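PDB 6RIW: ORF10 from Moritella marina, which forms the ketosynthase-chain length factor didomain of a polyunsaturated fatty acid synthase subunit, probably catalysing decarboxylative condensation to extend acyl chains on acyl carrier protein. Local coordinates for residues L290-K295 with M645-S650; F537-V542 with A651-S656; C549-Q554 with Y637-G642. All coordinates share one frame; numbering follows the deposited sequence.

Interaction 1. Residues L290-K295 with M645-S650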
loop_
_atom_site.group_PDB
_atom_site.type_symbol
_atom_site.label_atom_id
_atom_site.label_comp_id
_atom_site.label_asym_id
_atom_site.label_seq_id
_atom_site.Cartn_x
_atom_site.Cartn_y
_atom_site.Cartn_z
ATOM N N LEU A 290 -11.478 13.924 -4.693
ATOM C CA LEU A 290 -10.100 13.736 -4.281
ATOM C C LEU A 290 -9.257 14.868 -4.853
ATOM O O LEU A 290 -9.623 15.517 -5.839
ATOM C CB LEU A 290 -9.573 12.384 -4.769
ATOM C CG LEU A 290 -10.588 11.252 -4.657
ATOM C CD1 LEU A 290 -10.153 10.053 -5.522
ATOM C CD2 LEU A 290 -10.797 10.851 -3.184
ATOM N N SER A 291 -8.127 15.118 -4.214
ATOM C CA SER A 291 -7.171 16.077 -4.746
ATOM C C SER A 291 -5.828 15.834 -4.086
ATOM O O SER A 291 -5.740 15.228 -3.014
ATOM C CB SER A 291 -7.633 17.519 -4.514
ATOM O OG SER A 291 -7.260 17.963 -3.210
ATOM N N ASN A 292 -4.783 16.323 -4.740
ATOM C CA ASN A 292 -3.468 16.405 -4.132
ATOM C C ASN A 292 -3.078 17.861 -3.938
ATOM O O ASN A 292 -3.452 18.721 -4.737
ATOM C CB ASN A 292 -2.420 15.705 -4.976
ATOM C CG ASN A 292 -1.199 15.433 -4.194
ATOM O OD1 ASN A 292 -0.248 16.214 -4.216
ATOM N ND2 ASN A 292 -1.224 14.347 -3.430
ATOM N N ASP A 293 -2.319 18.121 -2.860
ATOM C CA ASP A 293 -1.843 19.466 -2.548
ATOM C C ASP A 293 -0.890 20.009 -3.601
ATOM O O ASP A 293 -0.692 21.227 -3.675
ATOM C CB ASP A 293 -1.124 19.483 -1.198
ATOM C CG ASP A 293 -2.082 19.488 -0.008
ATOM O OD1 ASP A 293 -3.314 19.578 -0.207
ATOM O OD2 ASP A 293 -1.585 19.406 1.144
ATOM N N GLY A 294 -0.276 19.145 -4.401
ATOM C CA GLY A 294 0.709 19.649 -5.347
ATOM C C GLY A 294 1.905 20.263 -4.641
ATOM O O GLY A 294 2.351 19.796 -3.586
ATOM N N LYS A 295 2.415 21.352 -5.222
ATOM C CA LYS A 295 3.670 21.956 -4.805
ATOM C C LYS A 295 3.463 22.923 -3.644
ATOM O O LYS A 295 2.448 23.611 -3.563
ATOM C CB LYS A 295 4.292 22.703 -5.990
ATOM C CG LYS A 295 5.711 23.179 -5.784
ATOM C CD LYS A 295 6.375 23.452 -7.143
ATOM C CE LYS A 295 7.774 22.865 -7.193
ATOM N NZ LYS A 295 7.848 21.537 -6.478
ATOM N N MET A 645 5.788 8.338 -2.393
ATOM C CA MET A 645 6.518 8.410 -3.657
ATOM C C MET A 645 5.633 8.944 -4.786
ATOM O O MET A 645 6.122 9.693 -5.646
ATOM C CB MET A 645 7.152 7.052 -3.993
ATOM C CG MET A 645 6.241 5.961 -4.492
ATOM S SD MET A 645 7.266 4.476 -4.795
ATOM C CE MET A 645 6.436 3.333 -3.708
ATOM N N ALA A 646 4.326 8.638 -4.770
ATOM C CA ALA A 646 3.423 9.256 -5.744
ATOM C C ALA A 646 3.294 10.756 -5.486
ATOM O O ALA A 646 3.335 11.564 -6.425
ATOM C CB ALA A 646 2.040 8.590 -5.695
ATOM N N SER A 647 3.155 11.139 -4.214
ATOM C CA SER A 647 3.077 12.556 -3.832
ATOM C C SER A 647 4.299 13.346 -4.258
ATOM O O SER A 647 4.182 14.537 -4.569
ATOM C CB SER A 647 2.938 12.683 -2.314
ATOM O OG SER A 647 1.668 12.219 -1.917
ATOM N N ARG A 648 5.479 12.730 -4.245
ATOM C CA ARG A 648 6.685 13.486 -4.580
ATOM C C ARG A 648 6.671 13.924 -6.039
ATOM O O ARG A 648 7.181 15.009 -6.371
ATOM C CB ARG A 648 7.938 12.657 -4.302
ATOM C CG ARG A 648 8.280 12.518 -2.821
ATOM C CD ARG A 648 9.582 11.747 -2.659
ATOM N NE ARG A 648 9.572 10.918 -1.460
ATOM C CZ ARG A 648 9.884 11.360 -0.244
ATOM N NH1 ARG A 648 10.243 12.634 -0.065
ATOM N NH2 ARG A 648 9.835 10.530 0.793
ATOM N N ILE A 649 6.099 13.093 -6.913
ATOM C CA ILE A 649 5.941 13.470 -8.318
ATOM C C ILE A 649 4.897 14.574 -8.453
ATOM O O ILE A 649 5.125 15.583 -9.134
ATOM C CB ILE A 649 5.579 12.233 -9.163
ATOM C CG1 ILE A 649 6.827 11.381 -9.385
ATOM C CG2 ILE A 649 4.922 12.644 -10.516
ATOM C CD1 ILE A 649 7.941 12.124 -10.161
ATOM N N SER A 650 3.751 14.418 -7.777
ATOM C CA SER A 650 2.727 15.473 -7.792
ATOM C C SER A 650 3.248 16.786 -7.228
ATOM O O SER A 650 2.822 17.865 -7.671
ATOM C CB SER A 650 1.497 15.052 -6.988
ATOM O OG SER A 650 0.960 13.843 -7.495
#
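The carboxamide of N292 lies against the side chain of S650, its OD1 3.5 Å from S650 CB, where an Asx turn at the end of strand 283-292 meets helix 642-653. The two elements belong to the first and second ketosynthase-like units of the didomain, so this buried contact is part of the seam between the paired thiolase folds. No hydrogen bond links the segments directly, and the tight part rests on van der Waals contact around one amide. CG is anti to the backbone N (chi1 -163°), which carries the amide across toward the helix. Within the turn, OD1 accepts from G294 N (2.9 Å, 161° at the hydrogen), with the donor tilted 27° from the carbonyl plane. The other end of the amide is tied as well: ND2 stays 3.9 Å from S647 OG, yet both atoms hydrogen-bond to the backbone oxygen of G441, which bridges strand and helix. With both of its polar atoms engaged, the amide is fixed in its rotation. Next in the turn, G294 packs its backbone on the helix. The solvent side is looser: K295 is exposed, and its N stays 4.3 Å from S650 O and bonds instead to D654 OD1. G294 CA comes closer to the helix, 3.6 Å from S650 O.

Interaction 2. Residues F537-V542 with A651-S656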
loop_
_atom_site.group_PDB
_atom_site.type_symbol
_atom_site.label_atom_id
_atom_site.label_comp_id
_atom_site.label_asym_id
_atom_site.label_seq_id
_atom_site.Cartn_x
_atom_site.Cartn_y
_atom_site.Cartn_z
ATOM N N PHE A 537 20.067 15.051 -7.648
ATOM C CA PHE A 537 19.561 15.457 -6.336
ATOM C C PHE A 537 18.911 16.832 -6.375
ATOM O O PHE A 537 18.031 17.123 -5.556
ATOM C CB PHE A 537 20.688 15.457 -5.303
ATOM C CG PHE A 537 20.924 14.123 -4.646
ATOM C CD1 PHE A 537 20.763 12.943 -5.353
ATOM C CD2 PHE A 537 21.332 14.053 -3.321
ATOM C CE1 PHE A 537 20.992 11.718 -4.747
ATOM C CE2 PHE A 537 21.564 12.830 -2.706
ATOM C CZ PHE A 537 21.392 11.661 -3.420
ATOM N N LEU A 538 19.329 17.687 -7.314
ATOM C CA LEU A 538 18.757 19.028 -7.417
ATOM C C LEU A 538 17.288 18.975 -7.819
ATOM O O LEU A 538 16.435 19.589 -7.172
ATOM C CB LEU A 538 19.544 19.863 -8.430
ATOM C CG LEU A 538 20.865 20.493 -7.972
ATOM C CD1 LEU A 538 21.157 21.748 -8.777
ATOM C CD2 LEU A 538 20.829 20.788 -6.474
ATOM N N ARG A 539 16.978 18.251 -8.894
ATOM C CA ARG A 539 15.607 18.217 -9.390
ATOM C C ARG A 539 14.665 17.517 -8.422
ATOM O O ARG A 539 13.497 17.903 -8.309
ATOM C CB ARG A 539 15.567 17.534 -10.750
ATOM C CG ARG A 539 14.167 17.176 -11.211
ATOM C CD ARG A 539 14.027 17.372 -12.694
ATOM N NE ARG A 539 12.679 17.091 -13.161
ATOM C CZ ARG A 539 11.746 18.019 -13.336
ATOM N NH1 ARG A 539 12.019 19.298 -13.070
ATOM N NH2 ARG A 539 10.546 17.670 -13.780
ATOM N N PHE A 540 15.146 16.509 -7.704
ATOM C CA PHE A 540 14.288 15.681 -6.872
ATOM C C PHE A 540 14.361 16.023 -5.382
ATOM O O PHE A 540 13.722 15.339 -4.576
ATOM C CB PHE A 540 14.626 14.202 -7.110
ATOM C CG PHE A 540 14.265 13.734 -8.492
ATOM C CD1 PHE A 540 12.936 13.616 -8.860
ATOM C CD2 PHE A 540 15.242 13.466 -9.431
ATOM C CE1 PHE A 540 12.578 13.209 -10.137
ATOM C CE2 PHE A 540 14.897 13.057 -10.707
ATOM C CZ PHE A 540 13.549 12.929 -11.058
ATOM N N LYS A 541 15.123 17.053 -4.997
ATOM C CA LYS A 541 15.112 17.579 -3.624
ATOM C C LYS A 541 15.517 16.518 -2.601
ATOM O O LYS A 541 14.938 16.426 -1.516
ATOM C CB LYS A 541 13.741 18.168 -3.256
ATOM C CG LYS A 541 13.353 19.476 -3.975
ATOM C CD LYS A 541 12.991 19.238 -5.434
ATOM C CE LYS A 541 13.366 20.409 -6.334
ATOM N NZ LYS A 541 12.750 20.269 -7.701
ATOM N N VAL A 542 16.518 15.713 -2.936
ATOM C CA VAL A 542 16.986 14.678 -2.020
ATOM C C VAL A 542 17.928 15.270 -0.964
ATOM O O VAL A 542 18.766 16.122 -1.269
ATOM C CB VAL A 542 17.670 13.538 -2.790
ATOM C CG1 VAL A 542 17.751 12.274 -1.929
ATOM C CG2 VAL A 542 16.922 13.263 -4.086
ATOM N N ALA A 651 4.133 16.728 -6.233
ATOM C CA ALA A 651 4.679 17.974 -5.700
ATOM C C ALA A 651 5.690 18.584 -6.666
ATOM O O ALA A 651 5.732 19.809 -6.835
ATOM C CB ALA A 651 5.306 17.746 -4.320
ATOM N N LEU A 652 6.490 17.745 -7.327
ATOM C CA LEU A 652 7.451 18.237 -8.314
ATOM C C LEU A 652 6.754 18.910 -9.490
ATOM O O LEU A 652 7.225 19.938 -10.001
ATOM C CB LEU A 652 8.327 17.086 -8.813
ATOM C CG LEU A 652 9.314 17.409 -9.942
ATOM C CD1 LEU A 652 10.367 18.411 -9.452
ATOM C CD2 LEU A 652 9.987 16.142 -10.494
ATOM N N TRP A 653 5.633 18.352 -9.935
ATOM C CA TRP A 653 4.931 18.844 -11.114
ATOM C C TRP A 653 3.743 19.730 -10.767
ATOM O O TRP A 653 3.052 20.202 -11.679
ATOM C CB TRP A 653 4.466 17.663 -11.979
ATOM C CG TRP A 653 5.581 16.998 -12.743
ATOM C CD1 TRP A 653 6.526 16.132 -12.250
ATOM C CD2 TRP A 653 5.878 17.157 -14.132
ATOM N NE1 TRP A 653 7.383 15.742 -13.251
ATOM C CE2 TRP A 653 7.006 16.356 -14.417
ATOM C CE3 TRP A 653 5.286 17.889 -15.173
ATOM C CZ2 TRP A 653 7.556 16.268 -15.697
ATOM C CZ3 TRP A 653 5.838 17.808 -16.437
ATOM C CH2 TRP A 653 6.954 16.997 -16.693
ATOM N N ASP A 654 3.482 19.953 -9.474
ATOM C CA ASP A 654 2.296 20.672 -9.007
ATOM C C ASP A 654 1.009 20.077 -9.587
ATOM O O ASP A 654 0.125 20.797 -10.057
ATOM C CB ASP A 654 2.418 22.173 -9.327
ATOM C CG ASP A 654 1.461 23.039 -8.516
ATOM O OD1 ASP A 654 1.050 22.640 -7.384
ATOM O OD2 ASP A 654 1.112 24.135 -9.031
ATOM N N PHE A 655 0.884 18.747 -9.550
ATOM C CA PHE A 655 -0.336 18.103 -10.022
ATOM C C PHE A 655 -1.384 18.111 -8.922
ATOM O O PHE A 655 -1.054 18.032 -7.738
ATOM C CB PHE A 655 -0.063 16.647 -10.437
ATOM C CG PHE A 655 0.707 16.499 -11.728
ATOM C CD1 PHE A 655 0.596 17.444 -12.739
ATOM C CD2 PHE A 655 1.520 15.387 -11.935
ATOM C CE1 PHE A 655 1.305 17.280 -13.954
ATOM C CE2 PHE A 655 2.225 15.214 -13.127
ATOM C CZ PHE A 655 2.113 16.167 -14.142
ATOM N N SER A 656 -2.660 18.149 -9.323
ATOM C CA SER A 656 -3.761 18.189 -8.371
ATOM C C SER A 656 -4.675 16.963 -8.404
ATOM O O SER A 656 -5.646 16.917 -7.635
ATOM C CB SER A 656 -4.623 19.450 -8.599
ATOM O OG SER A 656 -5.220 19.446 -9.896
#
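R539 NH2 and W653 NE1, 3.7 Å apart, grip one carboxylate oxygen between them, OD1 of D562 in helix 552-567, the first through a salt bridge and the second through a hydrogen bond. The contact joins the Schellman motif that closes the short, weakly bonded helix 537-540 to the last turn of helix 642-653, both in the second ketosynthase-like unit. Between the two helix ends sits L652. Its CG, anti to the backbone N (chi1 175°), carries the branch point toward R539, where the two methyls divide between the backbone O and the guanidinium. CD2 covers one face of the guanidinium, 3.5 Å above its plane and displaced toward the rim, and also touches F540 CE1 at 3.9 Å. The same guanidinium meets W653 CE2 at its edge, with the guanidinium and indole planes 85° apart; flanked in this way and held by its salt bridge, it has little freedom to turn. K541, at positive phi just past the helix, bends its chain back over the helix end. Its NZ donates to R539 O (2.6 Å) from above the carbonyl plane, 42° out of it, and L652 CD1 rests 3.4 Å from that same oxygen.

Interaction 3. Residues C549-Q554 with Y637-G642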
loop_
_atom_site.group_PDB
_atom_site.type_symbol
_atom_site.label_atom_id
_atom_site.label_comp_id
_atom_site.label_asym_id
_atom_site.label_seq_id
_atom_site.Cartn_x
_atom_site.Cartn_y
_atom_site.Cartn_z
ATOM N N CYS A 549 19.050 9.672 3.216
ATOM C CA CYS A 549 18.671 9.519 1.824
ATOM C C CYS A 549 17.360 8.743 1.719
ATOM O O CYS A 549 17.036 7.924 2.584
ATOM C CB CYS A 549 19.776 8.790 1.065
ATOM S SG CYS A 549 19.645 8.876 -0.721
ATOM N N LEU A 550 16.606 9.008 0.655
ATOM C CA LEU A 550 15.400 8.224 0.390
ATOM C C LEU A 550 15.771 6.827 -0.106
ATOM O O LEU A 550 16.767 6.642 -0.805
ATOM C CB LEU A 550 14.516 8.917 -0.649
ATOM C CG LEU A 550 14.261 10.421 -0.528
ATOM C CD1 LEU A 550 13.204 10.818 -1.561
ATOM C CD2 LEU A 550 13.796 10.790 0.876
ATOM N N ILE A 551 14.953 5.833 0.241
ATOM C CA ILE A 551 15.272 4.462 -0.159
ATOM C C ILE A 551 15.168 4.331 -1.680
ATOM O O ILE A 551 14.430 5.093 -2.330
ATOM C CB ILE A 551 14.375 3.429 0.557
ATOM C CG1 ILE A 551 12.890 3.603 0.179
ATOM C CG2 ILE A 551 14.582 3.493 2.077
ATOM C CD1 ILE A 551 12.008 2.346 0.513
ATOM N N PRO A 552 15.880 3.380 -2.283
ATOM C CA PRO A 552 15.863 3.260 -3.755
ATOM C C PRO A 552 14.497 2.977 -4.346
ATOM O O PRO A 552 14.256 3.406 -5.477
ATOM C CB PRO A 552 16.843 2.106 -4.018
ATOM C CG PRO A 552 17.781 2.146 -2.850
ATOM C CD PRO A 552 16.944 2.561 -1.669
ATOM N N GLN A 553 13.579 2.303 -3.629
ATOM C CA GLN A 553 12.235 2.093 -4.185
ATOM C C GLN A 553 11.599 3.417 -4.620
ATOM O O GLN A 553 11.009 3.519 -5.706
ATOM C CB GLN A 553 11.326 1.379 -3.169
ATOM C CG GLN A 553 9.921 1.011 -3.754
ATOM C CD GLN A 553 8.913 0.562 -2.703
ATOM O OE1 GLN A 553 8.724 1.221 -1.678
ATOM N NE2 GLN A 553 8.233 -0.557 -2.970
ATOM N N GLN A 554 11.720 4.450 -3.788
ATOM C CA GLN A 554 11.103 5.729 -4.129
ATOM C C GLN A 554 11.915 6.484 -5.178
ATOM O O GLN A 554 11.341 7.069 -6.101
ATOM C CB GLN A 554 10.909 6.560 -2.862
ATOM C CG GLN A 554 9.914 5.884 -1.889
ATOM C CD GLN A 554 9.067 6.876 -1.078
ATOM O OE1 GLN A 554 9.354 8.080 -1.029
ATOM N NE2 GLN A 554 8.009 6.361 -0.432
ATOM N N TYR A 637 12.781 8.142 6.763
ATOM C CA TYR A 637 11.556 7.459 7.179
ATOM C C TYR A 637 10.349 7.863 6.333
ATOM O O TYR A 637 9.458 7.032 6.120
ATOM C CB TYR A 637 11.272 7.705 8.656
ATOM C CG TYR A 637 10.833 6.474 9.444
ATOM C CD1 TYR A 637 9.542 5.982 9.365
ATOM C CD2 TYR A 637 11.720 5.845 10.308
ATOM C CE1 TYR A 637 9.147 4.852 10.125
ATOM C CE2 TYR A 637 11.347 4.745 11.057
ATOM C CZ TYR A 637 10.072 4.245 10.966
ATOM O OH TYR A 637 9.764 3.135 11.744
ATOM N N THR A 638 10.281 9.112 5.835
ATOM C CA THR A 638 9.177 9.447 4.929
ATOM C C THR A 638 9.202 8.568 3.679
ATOM O O THR A 638 8.145 8.302 3.092
ATOM C CB THR A 638 9.194 10.930 4.497
ATOM O OG1 THR A 638 10.306 11.185 3.619
ATOM C CG2 THR A 638 9.252 11.858 5.700
ATOM N N SER A 639 10.384 8.124 3.250
ATOM C CA SER A 639 10.455 7.230 2.101
ATOM C C SER A 639 10.096 5.788 2.449
ATOM O O SER A 639 10.004 4.961 1.537
ATOM C CB SER A 639 11.843 7.283 1.432
ATOM O OG SER A 639 12.864 6.639 2.190
ATOM N N PHE A 640 9.890 5.461 3.729
ATOM C CA PHE A 640 9.310 4.168 4.068
ATOM C C PHE A 640 7.811 4.114 3.788
ATOM O O PHE A 640 7.225 3.026 3.845
ATOM C CB PHE A 640 9.527 3.849 5.558
ATOM C CG PHE A 640 10.965 3.619 5.966
ATOM C CD1 PHE A 640 12.013 3.667 5.056
ATOM C CD2 PHE A 640 11.259 3.347 7.301
ATOM C CE1 PHE A 640 13.334 3.436 5.474
ATOM C CE2 PHE A 640 12.558 3.109 7.707
ATOM C CZ PHE A 640 13.599 3.171 6.788
ATOM N N ILE A 641 7.174 5.256 3.512
ATOM C CA ILE A 641 5.719 5.373 3.396
ATOM C C ILE A 641 5.354 5.353 1.914
ATOM O O ILE A 641 5.668 6.293 1.178
ATOM C CB ILE A 641 5.223 6.664 4.072
ATOM C CG1 ILE A 641 5.716 6.728 5.527
ATOM C CG2 ILE A 641 3.714 6.784 3.972
ATOM C CD1 ILE A 641 5.576 8.080 6.171
ATOM N N GLY A 642 4.659 4.301 1.468
ATOM C CA GLY A 642 4.562 4.039 0.039
ATOM C C GLY A 642 3.880 5.140 -0.752
ATOM O O GLY A 642 4.324 5.491 -1.853
HETATM O O HOH W 1 8.069 3.517 -0.111
#
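Q554 lays its carboxamide over the backbone of S639, with CD 3.5 Å from S639 CA and OE1 facing the CA and CB atoms. From there NE2 reaches I641 O at 2.8 Å, but the angle at the hydrogen is only 124° and the bond is weak. A water takes up NE2 as well, accepting from it while donating to Q553 OE1 and S639 O, so that one molecule ties both glutamines to the opposite backbone. OE1 has its own partner in R648 NE, and with both ends of the amide engaged its flip is fixed. These groups belong to the start of helix 552-567, with I551 at the N-cap position, and to the type I beta turn T638-I641 at the end of helix 634-638, all within the second ketosynthase-like unit. S639 packs CB to CB against L550 at 3.8 Å. Its hydroxyl stands between the backbone N and the carbonyl carbon (chi1 73°), where it accepts a nearly straight bond from I551 N (3.0 Å, 163°) and also bonds to Q636 O, linking I551 to helix 634-638. The two branches of I551 part around the turn: CG1 goes to S639 O, 3.5 Å away, while CG2 meets the F640 ring in plane at its edge, 3.6 Å from CE1.

In the fold
Helix 642-653 joins the three contacts. Interactions 1 and 2 occupy successive turns of it, their centres about 9 Å apart, and are stitched together by K295 NZ to A651 O and S650 O to F655 N, each a probable hydrogen bond of 2.8 Å. Interaction 3 lies about 15 Å from the centre of either. R648, on the helix of interaction 1, reaches it through NH2 to T638 OG1, a probable hydrogen bond of 2.9 Å, beside its NE bond to Q554, whereas interactions 2 and 3 meet by packing, V542 CG1 on C549 SG at 4.1 Å. All three lie away from the magnesium site at M1 and K286, although K286 shares strand 283-292 with interaction 1.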